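Side-chain contacts in FAD-dependent pyridine nucleotide-disulphide oxidoreductase (Desulfovibrio vulgaris, PDB 3IWA), which probably uses FAD to pass electrons from a reduced nicotinamide cofactor to a disulphide or related acceptor: residues E190-Q194 against I195-F199; H210-K214 against N215-V219; I289-G293 against D294-I298; D410-T413 against A414-A418; H152-A156 against G157-K161. One frame throughout, in Å; residues are numbered along the deposited sequence.

Contact 1 of 5, residues E190-Q194 against I195-F199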
loop_
_atom_site.group_PDB
_atom_site.type_symbol
_atom_site.label_atom_id
_atom_site.label_comp_id
_atom_site.label_asym_id
_atom_site.label_seq_id
_atom_site.Cartn_x
_atom_site.Cartn_y
_atom_site.Cartn_z
ATOM N N GLU A 190 -27.527 -17.067 -1.889
ATOM C CA GLU A 190 -26.308 -17.576 -1.295
ATOM C C GLU A 190 -26.651 -18.601 -0.206
ATOM O O GLU A 190 -27.440 -18.356 0.695
ATOM C CB GLU A 190 -25.489 -16.405 -0.748
ATOM C CG GLU A 190 -24.292 -16.776 0.135
ATOM C CD GLU A 190 -23.268 -17.625 -0.558
ATOM O OE1 GLU A 190 -22.785 -17.187 -1.614
ATOM O OE2 GLU A 190 -22.938 -18.721 -0.050
ATOM N N LEU A 191 -26.010 -19.740 -0.311
ATOM C CA LEU A 191 -26.135 -20.813 0.633
ATOM C C LEU A 191 -25.583 -20.443 2.035
ATOM O O LEU A 191 -26.240 -20.679 3.045
ATOM C CB LEU A 191 -25.444 -22.034 0.038
ATOM C CG LEU A 191 -25.394 -23.316 0.868
ATOM C CD1 LEU A 191 -26.773 -23.957 0.935
ATOM C CD2 LEU A 191 -24.344 -24.282 0.268
ATOM N N ALA A 192 -24.398 -19.845 2.096
ATOM C CA ALA A 192 -23.797 -19.454 3.384
ATOM C C ALA A 192 -24.640 -18.364 4.045
ATOM O O ALA A 192 -25.399 -17.649 3.374
ATOM C CB ALA A 192 -22.347 -18.991 3.191
ATOM N N ASP A 193 -24.507 -18.215 5.356
ATOM C CA ASP A 193 -25.280 -17.194 6.086
ATOM C C ASP A 193 -24.837 -15.755 5.816
ATOM O O ASP A 193 -25.308 -14.827 6.483
ATOM C CB ASP A 193 -25.238 -17.463 7.591
ATOM C CG ASP A 193 -23.826 -17.281 8.202
ATOM O OD1 ASP A 193 -22.938 -16.674 7.551
ATOM O OD2 ASP A 193 -23.606 -17.742 9.359
ATOM N N GLN A 194 -23.901 -15.572 4.889
ATOM C CA GLN A 194 -23.479 -14.251 4.512
ATOM C C GLN A 194 -23.054 -14.258 3.054
ATOM O O GLN A 194 -22.645 -15.283 2.546
ATOM C CB GLN A 194 -22.304 -13.799 5.405
ATOM C CG GLN A 194 -21.079 -14.729 5.363
ATOM C CD GLN A 194 -19.815 -14.093 5.932
ATOM O OE1 GLN A 194 -19.496 -14.282 7.099
ATOM N NE2 GLN A 194 -19.116 -13.298 5.113
ATOM N N ILE A 195 -23.149 -13.112 2.388
ATOM C CA ILE A 195 -22.485 -12.911 1.120
ATOM C C ILE A 195 -20.996 -12.690 1.372
ATOM O O ILE A 195 -20.583 -12.417 2.510
ATOM C CB ILE A 195 -23.093 -11.733 0.317
ATOM C CG1 ILE A 195 -22.892 -10.403 1.049
ATOM C CG2 ILE A 195 -24.601 -12.035 -0.035
ATOM C CD1 ILE A 195 -23.082 -9.194 0.157
ATOM N N MET A 196 -20.205 -12.829 0.304
ATOM C CA MET A 196 -18.737 -12.831 0.349
ATOM C C MET A 196 -18.095 -13.734 1.427
ATOM O O MET A 196 -17.106 -13.342 2.044
ATOM C CB MET A 196 -18.214 -11.400 0.476
ATOM C CG MET A 196 -18.494 -10.527 -0.744
ATOM S SD MET A 196 -17.538 -10.980 -2.169
ATOM C CE MET A 196 -16.197 -9.875 -1.859
ATOM N N PRO A 197 -18.606 -14.965 1.609
ATOM C CA PRO A 197 -18.016 -15.789 2.643
ATOM C C PRO A 197 -16.556 -16.103 2.354
ATOM O O PRO A 197 -16.207 -16.404 1.233
ATOM C CB PRO A 197 -18.875 -17.060 2.626
ATOM C CG PRO A 197 -19.582 -17.055 1.314
ATOM C CD PRO A 197 -19.746 -15.629 0.962
ATOM N N GLY A 198 -15.707 -15.976 3.370
ATOM C CA GLY A 198 -14.282 -16.194 3.195
ATOM C C GLY A 198 -13.505 -14.990 2.682
ATOM O O GLY A 198 -12.280 -15.043 2.648
ATOM N N PHE A 199 -14.197 -13.932 2.245
ATOM C CA PHE A 199 -13.552 -12.698 1.788
ATOM C C PHE A 199 -13.739 -11.506 2.751
ATOM O O PHE A 199 -12.786 -10.758 2.969
ATOM C CB PHE A 199 -14.060 -12.299 0.410
ATOM C CG PHE A 199 -13.478 -13.124 -0.731
ATOM C CD1 PHE A 199 -12.779 -12.503 -1.757
ATOM C CD2 PHE A 199 -13.649 -14.510 -0.783
ATOM C CE1 PHE A 199 -12.248 -13.237 -2.797
ATOM C CE2 PHE A 199 -13.115 -15.259 -1.826
ATOM C CZ PHE A 199 -12.413 -14.618 -2.836
#

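Contact 2 of 5, residues H210-K214 against N215-V219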
loop_
_atom_site.group_PDB
_atom_site.type_symbol
_atom_site.label_atom_id
_atom_site.label_comp_id
_atom_site.label_asym_id
_atom_site.label_seq_id
_atom_site.Cartn_x
_atom_site.Cartn_y
_atom_site.Cartn_z
ATOM N N HIS A 210 -25.996 -4.156 2.146
ATOM C CA HIS A 210 -26.864 -2.974 2.110
ATOM C C HIS A 210 -26.667 -2.222 0.829
ATOM O O HIS A 210 -27.640 -1.748 0.248
ATOM C CB HIS A 210 -26.614 -2.011 3.270
ATOM C CG HIS A 210 -27.409 -0.734 3.183
ATOM N ND1 HIS A 210 -26.822 0.500 2.985
ATOM C CD2 HIS A 210 -28.746 -0.506 3.254
ATOM C CE1 HIS A 210 -27.759 1.433 2.964
ATOM N NE2 HIS A 210 -28.935 0.847 3.106
ATOM N N ASP A 211 -25.412 -2.084 0.403
ATOM C CA ASP A 211 -25.135 -1.446 -0.855
ATOM C C ASP A 211 -25.968 -2.124 -1.928
ATOM O O ASP A 211 -26.558 -1.435 -2.749
ATOM C CB ASP A 211 -23.639 -1.466 -1.197
ATOM C CG ASP A 211 -23.307 -0.644 -2.458
ATOM O OD1 ASP A 211 -23.574 -1.137 -3.569
ATOM O OD2 ASP A 211 -22.778 0.487 -2.368
ATOM N N LEU A 212 -26.055 -3.456 -1.914
ATOM C CA LEU A 212 -26.830 -4.155 -2.948
ATOM C C LEU A 212 -28.355 -3.914 -2.801
ATOM O O LEU A 212 -29.036 -3.606 -3.771
ATOM C CB LEU A 212 -26.545 -5.658 -2.957
ATOM C CG LEU A 212 -25.113 -6.171 -3.172
ATOM C CD1 LEU A 212 -25.207 -7.647 -3.396
ATOM C CD2 LEU A 212 -24.385 -5.500 -4.333
ATOM N N GLU A 213 -28.875 -4.080 -1.593
ATOM C CA GLU A 213 -30.302 -3.985 -1.367
ATOM C C GLU A 213 -30.881 -2.591 -1.580
ATOM O O GLU A 213 -32.040 -2.457 -1.968
ATOM C CB GLU A 213 -30.643 -4.453 0.022
ATOM C CG GLU A 213 -30.392 -5.909 0.219
ATOM C CD GLU A 213 -30.461 -6.288 1.669
ATOM O OE1 GLU A 213 -30.187 -5.399 2.507
ATOM O OE2 GLU A 213 -30.781 -7.464 1.968
ATOM N N LYS A 214 -30.083 -1.563 -1.344
ATOM C CA LYS A 214 -30.575 -0.216 -1.486
ATOM C C LYS A 214 -30.519 0.230 -2.948
ATOM O O LYS A 214 -31.141 1.231 -3.332
ATOM C CB LYS A 214 -29.847 0.728 -0.530
ATOM C CG LYS A 214 -28.923 1.764 -1.122
ATOM C CD LYS A 214 -28.337 2.624 0.031
ATOM C CE LYS A 214 -27.819 3.994 -0.399
ATOM N NZ LYS A 214 -26.588 4.365 0.411
ATOM N N ASN A 215 -29.792 -0.519 -3.769
ATOM C CA ASN A 215 -29.834 -0.295 -5.210
ATOM C C ASN A 215 -30.615 -1.424 -5.909
ATOM O O ASN A 215 -30.313 -1.783 -7.038
ATOM C CB ASN A 215 -28.412 -0.113 -5.777
ATOM C CG ASN A 215 -27.722 1.146 -5.243
ATOM O OD1 ASN A 215 -27.591 2.155 -5.947
ATOM N ND2 ASN A 215 -27.282 1.091 -3.996
ATOM N N ASP A 216 -31.598 -1.981 -5.197
ATOM C CA ASP A 216 -32.623 -2.873 -5.762
ATOM C C ASP A 216 -32.205 -4.314 -6.058
ATOM O O ASP A 216 -32.984 -5.073 -6.643
ATOM C CB ASP A 216 -33.206 -2.290 -7.053
ATOM C CG ASP A 216 -33.934 -0.987 -6.837
ATOM O OD1 ASP A 216 -34.093 -0.532 -5.686
ATOM O OD2 ASP A 216 -34.385 -0.423 -7.848
ATOM N N VAL A 217 -30.992 -4.700 -5.691
ATOM C CA VAL A 217 -30.636 -6.099 -5.764
ATOM C C VAL A 217 -31.197 -6.757 -4.510
ATOM O O VAL A 217 -30.906 -6.335 -3.400
ATOM C CB VAL A 217 -29.128 -6.308 -5.871
ATOM C CG1 VAL A 217 -28.804 -7.760 -5.787
ATOM C CG2 VAL A 217 -28.628 -5.715 -7.156
ATOM N N VAL A 218 -32.027 -7.772 -4.688
ATOM C CA VAL A 218 -32.493 -8.549 -3.565
ATOM C C VAL A 218 -31.451 -9.606 -3.240
ATOM O O VAL A 218 -30.893 -10.247 -4.160
ATOM C CB VAL A 218 -33.831 -9.233 -3.894
ATOM C CG1 VAL A 218 -34.294 -10.137 -2.725
ATOM C CG2 VAL A 218 -34.895 -8.165 -4.246
ATOM N N VAL A 219 -31.219 -9.822 -1.943
ATOM C CA VAL A 219 -30.261 -10.821 -1.474
ATOM C C VAL A 219 -30.872 -11.850 -0.533
ATOM O O VAL A 219 -31.502 -11.506 0.437
ATOM C CB VAL A 219 -29.068 -10.135 -0.783
ATOM C CG1 VAL A 219 -28.031 -11.168 -0.359
ATOM C CG2 VAL A 219 -28.455 -9.091 -1.714
HETATM O O HOH W 1 -32.842 -8.653 0.030
#

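Contact 3 of 5, residues I289-G293 against D294-I298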
loop_
_atom_site.group_PDB
_atom_site.type_symbol
_atom_site.label_atom_id
_atom_site.label_comp_id
_atom_site.label_asym_id
_atom_site.label_seq_id
_atom_site.Cartn_x
_atom_site.Cartn_y
_atom_site.Cartn_z
ATOM N N ILE A 289 6.829 -29.383 -18.120
ATOM C CA ILE A 289 5.447 -28.943 -18.163
ATOM C C ILE A 289 5.158 -27.953 -17.046
ATOM O O ILE A 289 5.315 -28.282 -15.879
ATOM C CB ILE A 289 4.488 -30.120 -18.039
ATOM C CG1 ILE A 289 4.776 -31.148 -19.170
ATOM C CG2 ILE A 289 3.062 -29.605 -18.093
ATOM C CD1 ILE A 289 3.873 -32.368 -19.150
ATOM N N PHE A 290 4.720 -26.756 -17.442
ATOM C CA PHE A 290 4.353 -25.684 -16.524
ATOM C C PHE A 290 2.834 -25.608 -16.486
ATOM O O PHE A 290 2.197 -26.047 -17.410
ATOM C CB PHE A 290 4.914 -24.313 -16.985
ATOM C CG PHE A 290 6.437 -24.258 -17.091
ATOM C CD1 PHE A 290 7.080 -24.636 -18.270
ATOM C CD2 PHE A 290 7.204 -23.816 -16.027
ATOM C CE1 PHE A 290 8.463 -24.599 -18.369
ATOM C CE2 PHE A 290 8.590 -23.771 -16.096
ATOM C CZ PHE A 290 9.236 -24.157 -17.261
ATOM N N ALA A 291 2.297 -25.000 -15.421
ATOM C CA ALA A 291 0.880 -24.805 -15.192
ATOM C C ALA A 291 0.707 -23.542 -14.352
ATOM O O ALA A 291 1.544 -23.228 -13.522
ATOM C CB ALA A 291 0.282 -26.017 -14.456
ATOM N N GLY A 292 -0.369 -22.814 -14.584
ATOM C CA GLY A 292 -0.741 -21.702 -13.719
ATOM C C GLY A 292 -2.218 -21.355 -13.814
ATOM O O GLY A 292 -2.979 -22.019 -14.521
ATOM N N GLY A 293 -2.619 -20.306 -13.094
ATOM C CA GLY A 293 -3.969 -19.760 -13.190
ATOM C C GLY A 293 -4.862 -20.531 -12.244
ATOM O O GLY A 293 -4.414 -20.970 -11.195
ATOM N N ASP A 294 -6.116 -20.722 -12.623
ATOM C CA ASP A 294 -7.090 -21.399 -11.754
ATOM C C ASP A 294 -7.026 -22.942 -11.743
ATOM O O ASP A 294 -7.967 -23.570 -11.254
ATOM C CB ASP A 294 -8.523 -21.060 -12.186
ATOM C CG ASP A 294 -8.778 -19.581 -12.368
ATOM O OD1 ASP A 294 -7.998 -18.730 -11.882
ATOM O OD2 ASP A 294 -9.813 -19.278 -13.008
ATOM N N CYS A 295 -6.003 -23.553 -12.346
ATOM C CA CYS A 295 -5.898 -25.010 -12.373
ATOM C C CYS A 295 -4.829 -25.522 -11.429
ATOM O O CYS A 295 -4.641 -26.728 -11.308
ATOM C CB CYS A 295 -5.652 -25.525 -13.781
ATOM S SG CYS A 295 -4.109 -25.049 -14.654
ATOM N N VAL A 296 -4.165 -24.605 -10.723
ATOM C CA VAL A 296 -3.076 -24.953 -9.834
ATOM C C VAL A 296 -3.355 -24.602 -8.376
ATOM O O VAL A 296 -4.198 -23.769 -8.070
ATOM C CB VAL A 296 -1.732 -24.256 -10.270
ATOM C CG1 VAL A 296 -1.385 -24.575 -11.749
ATOM C CG2 VAL A 296 -1.788 -22.724 -10.076
ATOM N N THR A 297 -2.611 -25.269 -7.493
ATOM C CA THR A 297 -2.453 -24.892 -6.096
ATOM C C THR A 297 -1.072 -24.299 -5.892
ATOM O O THR A 297 -0.119 -24.791 -6.440
ATOM C CB THR A 297 -2.613 -26.083 -5.081
ATOM O OG1 THR A 297 -2.324 -25.633 -3.737
ATOM C CG2 THR A 297 -1.664 -27.262 -5.418
ATOM N N ILE A 298 -0.997 -23.230 -5.107
ATOM C CA ILE A 298 0.266 -22.632 -4.690
ATOM C C ILE A 298 0.181 -22.316 -3.187
ATOM O O ILE A 298 -0.890 -22.251 -2.634
ATOM C CB ILE A 298 0.536 -21.335 -5.410
ATOM C CG1 ILE A 298 -0.613 -20.359 -5.168
ATOM C CG2 ILE A 298 0.715 -21.588 -6.879
ATOM C CD1 ILE A 298 -0.463 -19.070 -5.880
#

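Contact 4 of 5, residues D410-T413 against A414-A418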
loop_
_atom_site.group_PDB
_atom_site.type_symbol
_atom_site.label_atom_id
_atom_site.label_comp_id
_atom_site.label_asym_id
_atom_site.label_seq_id
_atom_site.Cartn_x
_atom_site.Cartn_y
_atom_site.Cartn_z
ATOM N N ASP A 410 -10.317 4.462 -3.903
ATOM C CA ASP A 410 -8.850 4.537 -3.923
ATOM C C ASP A 410 -8.270 4.687 -2.503
ATOM O O ASP A 410 -7.247 4.094 -2.177
ATOM C CB ASP A 410 -8.383 5.652 -4.870
ATOM C CG ASP A 410 -8.791 5.387 -6.320
ATOM O OD1 ASP A 410 -8.828 4.194 -6.715
ATOM O OD2 ASP A 410 -9.080 6.363 -7.053
ATOM N N ALA A 411 -8.949 5.439 -1.650
ATOM C CA ALA A 411 -8.464 5.630 -0.284
ATOM C C ALA A 411 -8.365 4.303 0.484
ATOM O O ALA A 411 -7.401 4.089 1.180
ATOM C CB ALA A 411 -9.335 6.656 0.462
ATOM N N LEU A 412 -9.338 3.418 0.327
ATOM C CA LEU A 412 -9.334 2.078 0.967
ATOM C C LEU A 412 -8.275 1.116 0.407
ATOM O O LEU A 412 -7.599 0.377 1.138
ATOM C CB LEU A 412 -10.687 1.408 0.749
ATOM C CG LEU A 412 -10.799 -0.060 1.177
ATOM C CD1 LEU A 412 -10.603 -0.156 2.692
ATOM C CD2 LEU A 412 -12.164 -0.648 0.734
ATOM N N THR A 413 -8.211 1.100 -0.909
ATOM C CA THR A 413 -7.204 0.381 -1.653
ATOM C C THR A 413 -5.802 0.721 -1.137
ATOM O O THR A 413 -4.999 -0.181 -0.878
ATOM C CB THR A 413 -7.408 0.628 -3.200
ATOM O OG1 THR A 413 -8.410 -0.291 -3.662
ATOM C CG2 THR A 413 -6.177 0.401 -3.978
ATOM N N ALA A 414 -5.538 2.003 -0.917
ATOM C CA ALA A 414 -4.250 2.428 -0.386
ATOM C C ALA A 414 -3.927 1.858 0.996
ATOM O O ALA A 414 -2.756 1.682 1.359
ATOM C CB ALA A 414 -4.155 3.983 -0.368
ATOM N N ARG A 415 -4.970 1.611 1.772
ATOM C CA ARG A 415 -4.830 1.124 3.113
ATOM C C ARG A 415 -4.670 -0.393 3.019
ATOM O O ARG A 415 -3.810 -0.975 3.638
ATOM C CB ARG A 415 -6.087 1.523 3.907
ATOM C CG ARG A 415 -5.977 2.612 4.985
ATOM C CD ARG A 415 -5.216 3.889 4.684
ATOM N NE ARG A 415 -5.950 4.706 3.756
ATOM C CZ ARG A 415 -5.941 6.030 3.706
ATOM N NH1 ARG A 415 -6.668 6.614 2.767
ATOM N NH2 ARG A 415 -5.240 6.777 4.562
ATOM N N ILE A 416 -5.507 -1.058 2.248
ATOM C CA ILE A 416 -5.358 -2.513 2.080
ATOM C C ILE A 416 -4.010 -2.924 1.439
ATOM O O ILE A 416 -3.387 -3.916 1.842
ATOM C CB ILE A 416 -6.542 -3.102 1.239
ATOM C CG1 ILE A 416 -7.892 -2.901 1.953
ATOM C CG2 ILE A 416 -6.311 -4.568 0.945
ATOM C CD1 ILE A 416 -7.962 -3.387 3.426
ATOM N N ASN A 417 -3.568 -2.172 0.426
ATOM C CA ASN A 417 -2.294 -2.473 -0.245
ATOM C C ASN A 417 -1.134 -2.428 0.700
ATOM O O ASN A 417 -0.266 -3.280 0.642
ATOM C CB ASN A 417 -1.990 -1.453 -1.339
ATOM C CG ASN A 417 -2.592 -1.816 -2.684
ATOM O OD1 ASN A 417 -3.183 -2.889 -2.856
ATOM N ND2 ASN A 417 -2.414 -0.920 -3.660
ATOM N N ALA A 418 -1.118 -1.404 1.560
ATOM C CA ALA A 418 -0.022 -1.222 2.510
ATOM C C ALA A 418 0.190 -2.475 3.301
ATOM O O ALA A 418 1.331 -2.872 3.534
ATOM C CB ALA A 418 -0.278 -0.037 3.457
#

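Contact 5 of 5, residues H152-A156 against G157-K161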
loop_
_atom_site.group_PDB
_atom_site.type_symbol
_atom_site.label_atom_id
_atom_site.label_comp_id
_atom_site.label_asym_id
_atom_site.label_seq_id
_atom_site.Cartn_x
_atom_site.Cartn_y
_atom_site.Cartn_z
ATOM N N HIS A 152 -21.498 -8.187 -21.984
ATOM C CA HIS A 152 -21.518 -7.539 -23.310
ATOM C C HIS A 152 -22.239 -8.370 -24.387
ATOM O O HIS A 152 -22.413 -7.896 -25.508
ATOM C CB HIS A 152 -20.088 -7.135 -23.758
ATOM C CG HIS A 152 -19.486 -6.031 -22.931
ATOM N ND1 HIS A 152 -19.147 -6.196 -21.603
ATOM C CD2 HIS A 152 -19.178 -4.744 -23.233
ATOM C CE1 HIS A 152 -18.651 -5.066 -21.122
ATOM N NE2 HIS A 152 -18.661 -4.166 -22.091
ATOM N N ALA A 153 -22.679 -9.580 -24.051
ATOM C CA ALA A 153 -23.488 -10.403 -24.987
ATOM C C ALA A 153 -24.990 -10.135 -24.824
ATOM O O ALA A 153 -25.795 -10.440 -25.711
ATOM C CB ALA A 153 -23.190 -11.891 -24.797
ATOM N N ILE A 154 -25.350 -9.593 -23.662
ATOM C CA ILE A 154 -26.708 -9.109 -23.397
ATOM C C ILE A 154 -26.866 -7.705 -24.005
ATOM O O ILE A 154 -25.896 -6.923 -24.102
ATOM C CB ILE A 154 -27.015 -9.047 -21.866
ATOM C CG1 ILE A 154 -26.995 -10.453 -21.258
ATOM C CG2 ILE A 154 -28.355 -8.337 -21.585
ATOM C CD1 ILE A 154 -26.632 -10.469 -19.804
ATOM N N SER A 155 -28.093 -7.409 -24.414
ATOM C CA SER A 155 -28.470 -6.086 -24.911
ATOM C C SER A 155 -29.873 -5.747 -24.403
ATOM O O SER A 155 -30.567 -6.601 -23.823
ATOM C CB SER A 155 -28.401 -6.028 -26.450
ATOM O OG SER A 155 -29.274 -6.965 -27.066
ATOM N N ALA A 156 -30.255 -4.490 -24.619
ATOM C CA ALA A 156 -31.510 -3.916 -24.122
ATOM C C ALA A 156 -32.713 -4.828 -24.399
ATOM O O ALA A 156 -32.897 -5.293 -25.526
ATOM C CB ALA A 156 -31.726 -2.502 -24.757
ATOM N N GLY A 157 -33.494 -5.108 -23.357
ATOM C CA GLY A 157 -34.766 -5.808 -23.493
ATOM C C GLY A 157 -34.689 -7.317 -23.661
ATOM O O GLY A 157 -35.719 -7.959 -23.873
ATOM N N GLU A 158 -33.485 -7.890 -23.569
ATOM C CA GLU A 158 -33.284 -9.343 -23.760
ATOM C C GLU A 158 -33.625 -10.180 -22.518
ATOM O O GLU A 158 -34.195 -11.270 -22.624
ATOM C CB GLU A 158 -31.827 -9.642 -24.114
ATOM C CG GLU A 158 -31.369 -9.239 -25.497
ATOM C CD GLU A 158 -30.021 -9.888 -25.879
ATOM O OE1 GLU A 158 -29.605 -9.769 -27.057
ATOM O OE2 GLU A 158 -29.378 -10.522 -25.003
ATOM N N VAL A 159 -33.223 -9.670 -21.354
ATOM C CA VAL A 159 -33.364 -10.371 -20.073
ATOM C C VAL A 159 -34.311 -9.578 -19.163
ATOM O O VAL A 159 -34.227 -8.364 -19.079
ATOM C CB VAL A 159 -31.983 -10.568 -19.394
ATOM C CG1 VAL A 159 -32.132 -11.226 -18.033
ATOM C CG2 VAL A 159 -31.070 -11.403 -20.283
ATOM N N SER A 160 -35.224 -10.280 -18.508
ATOM C CA SER A 160 -36.191 -9.657 -17.620
ATOM C C SER A 160 -35.785 -9.950 -16.198
ATOM O O SER A 160 -35.686 -9.040 -15.374
ATOM C CB SER A 160 -37.617 -10.196 -17.877
ATOM O OG SER A 160 -38.544 -9.706 -16.896
ATOM N N LYS A 161 -35.549 -11.227 -15.902
ATOM C CA LYS A 161 -35.126 -11.601 -14.559
ATOM C C LYS A 161 -33.862 -12.456 -14.527
ATOM O O LYS A 161 -33.756 -13.473 -15.224
ATOM C CB LYS A 161 -36.270 -12.276 -13.816
ATOM C CG LYS A 161 -37.472 -11.345 -13.568
ATOM C CD LYS A 161 -38.219 -11.662 -12.276
ATOM C CE LYS A 161 -39.272 -10.597 -11.971
ATOM N NZ LYS A 161 -40.658 -11.076 -12.203
#

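Contact 1 of 5, residues E190-Q194 against I195-F199
Gln194 folds back along the chain that follows it, and its side chain can be read atom by atom. Gln194 CB lies 3.6 Å from Ile195 O. With CG set between its own backbone N and carbonyl carbon (chi1 58°), the chain runs extended alongside the next peptide, Gln194 CG standing 4.2 Å from Pro197 CB and CD close to Pro197 CA. At the tip, Gln194 NE2 donates to Ile195 O over 3.1 Å at an N-H...O angle of 158°; the oxygen lies near the amide plane, although the donor is tilted from the carbonyl plane. The same NE2 also bonds Thr200 O, so one amide ties down two backbone carbonyls. The Pro197 ring, meanwhile, rests against the earlier residues: Pro197 CD sits 3.3 Å from Gln194 O, and Pro197 CG is 3.9 Å from Ala192 CB. Glu190 slides past that ring, Glu190 OE2 accepting from Ala192 N at 2.8 Å through the anti lone pair while OE1 takes Gly167 N, in what looks like a Rossmann-type GxGxxG loop. Between strand 185-189 and helix 202-214, residues 190-199 form no regular helix or strand; the Glu190 carboxylate, accepting N-H groups on both oxygens, and the Gln194 amide add their bonds to those of the backbone.

Contact 2 of 5, residues H210-K214 against N215-V219
A chi1 of -65° swings the Asn215 amide back to the last turn of helix 202-214, while chi1 of -58° at Leu212 carries its CD1 towards Val219. The helix ends in a Schellman motif, with Asp216, at positive phi, as its C-prime residue. Val217 N reaches back to Leu212 O at 3.0 Å, approaching from above the carbonyl plane, and Asp216 N makes a weak bond to Glu213 O. This backbone turn also sets Leu212 CB 3.9 Å from Val217 CB. The apolar part of the seal continues into strand 218-220, where Val219 CG2 meets Leu212 CD1 at 3.9 Å, the two side chains crossing at about a right angle. The helix-to-strand half of a beta-alpha-beta unit in a Rossmann-like domain is closed in this way. On the polar side, Asn215 ND2 donates to Asp211 O over 2.9 Å in the carbonyl plane. Residues 345-347 bind here too: Glu346 takes Asn215 ND2 and a salt bridge from Lys214, and the Asp211 carboxylate accepts backbone N-H groups of Phe345, Glu346 and Gly347. Glu213, whose OE2 pairs with Arg209, is linked onward through one water, which donates to Glu213 OE2 at 3.1 Å and accepts from Val219 N at 2.8 Å.

Contact 3 of 5, residues I289-G293 against D294-I298
Val296 pushes its CG1 methyl against CB of Ala291, 3.5 Å away and tighter than ordinary van der Waals contact, where the chain turns through roughly a right angle between two strands. Val296 CG1 is also 3.5 Å from Gly292 N. The other methyl, Val296 CG2, rests 3.4 Å from Gly293 O and a little farther from Gly292 CA; the valine thus straddles the diglycine with both branches. A chi1 of 63° directs Cys295 SG to 3.2 Å from Gly292 O. The positive phi at position 293 suits glycine, since a CB there would collide with Asp294 N. Neighbouring elements fix the two arms. Gln318 of helix 314-326 accepts from Gly293 N, and Ile276 of strand 276-277 packs on both Ala291 and Cys295. The turn therefore carries the chain from strand 289-291, at one edge of the parallel five-stranded sheet, into strand 296-299 of a separate small sheet. Gly292-Gly293-Asp294, straight after strand 289-291, recalls the second FAD-binding motif of flavin-dependent disulphide reductases, where the aspartate characteristically approaches the ribityl chain; here that role is inferred from the family.

Contact 4 of 5, residues D410-T413 against A414-A418
Ala411 O is gripped by two nitrogens of one arginine: Arg415 NE at 3.0 Å and Arg415 NH1 at 3.1 Å. The guanidinium presents the edge that carries NE and NH1, with the oxygen near its plane; both donors reach the carbonyl from the same face, NH1 well above its plane. Bends at chi2 and chi3 (45° and 71°) fold the chain back towards the preceding turn, and Arg415 NH1 passes 3.5 Å from Ala411 CB. Arg415 NH2 forms a salt bridge with Asp448. On helix 409-423 of the dimerisation domain, Ala411 O thus takes this side chain in place of the usual i+4 N-H, and Arg415 N turns instead to Leu412 O at 3.0 Å. Regular i to i+4 bonds join residues 410-414, 412-416 and 413-417, with Ile416 N meeting Leu412 O at 2.8 Å. Leu412 and Ile416 lie side by side, Leu412 CD1 against Ile416 CG1 at 3.9 Å, towards the antiparallel sheet, where Ser350 touches both. A different face of the helix meets the second subunit: Ala414 packs on its Ala414, while Asn417 ND2 donates to Ala414 O and Asn417 OD1 accepts from Val438 N, both of that subunit. Within the chain, Thr413 CG2 keeps 4.0 Å from Asn417 ND2.

Contact 5 of 5, residues H152-A156 against G157-K161
A type II beta turn from Ser155 to Glu158 carries the chain out of helix 144-153 towards strand 161-165, and the side chains of its first and last residues meet. The turn's own bond joins Glu158 N to Ser155 O at 3.2 Å. Gly157 holds the third place with positive phi, where a CB would run into Ala156 O. Glu158 then reaches back across the turn. Its CG is turned to the side of its own backbone N (chi1 -72°) and the rest of the chain is extended, which delivers the carboxylate to the residue that opened the turn. Glu158 OE1 sits 2.8 Å from Ser155 OG, in a weak bond donated by the serine, and Glu158 OE2 receives Ser155 N in another weak bond of 3.4 Å. Two modest bonds to one residue thus reinforce the single backbone bond. Glu158 OE2 also lies 3.4 Å from Ile154 CA. On the inner side, Ile154 CG1 and Val159 CG2 stand 4.3 Å apart, a loose apolar pair. Ile154 packs on Leu178 and Trp182 of helix 169-182, and Asp248 accepts from the backbone of Ser160 and Lys161 where the strand begins. Glycine in third place is typical of a type II turn; here the turn links helix 144-153 to strand 161-165 of the Rossmann-like parallel sheet.

Contact 3 and contact 4 are buried, contacts 1 and 2 only partly so, and contact 5 is at the surface. Contacts 1, 2 and 5 belong to the same parallel sheet and its connections: residues 190-199 lead into helix 202-214, whose end contact 2 closes, and the two touch where Ile195 CG2 meets Val219 CG1 at 3.6 Å. Contact 5 precedes another strand of that sheet, its nearest atoms about 9 Å from contact 2. Contact 3, across the chain's centre from these three, relies on close methyl and glycine packing. Contact 4, in the dimerisation domain, combines helical bonding with a subunit interface, whereas exposed contact 5 depends largely on weak polar bonds.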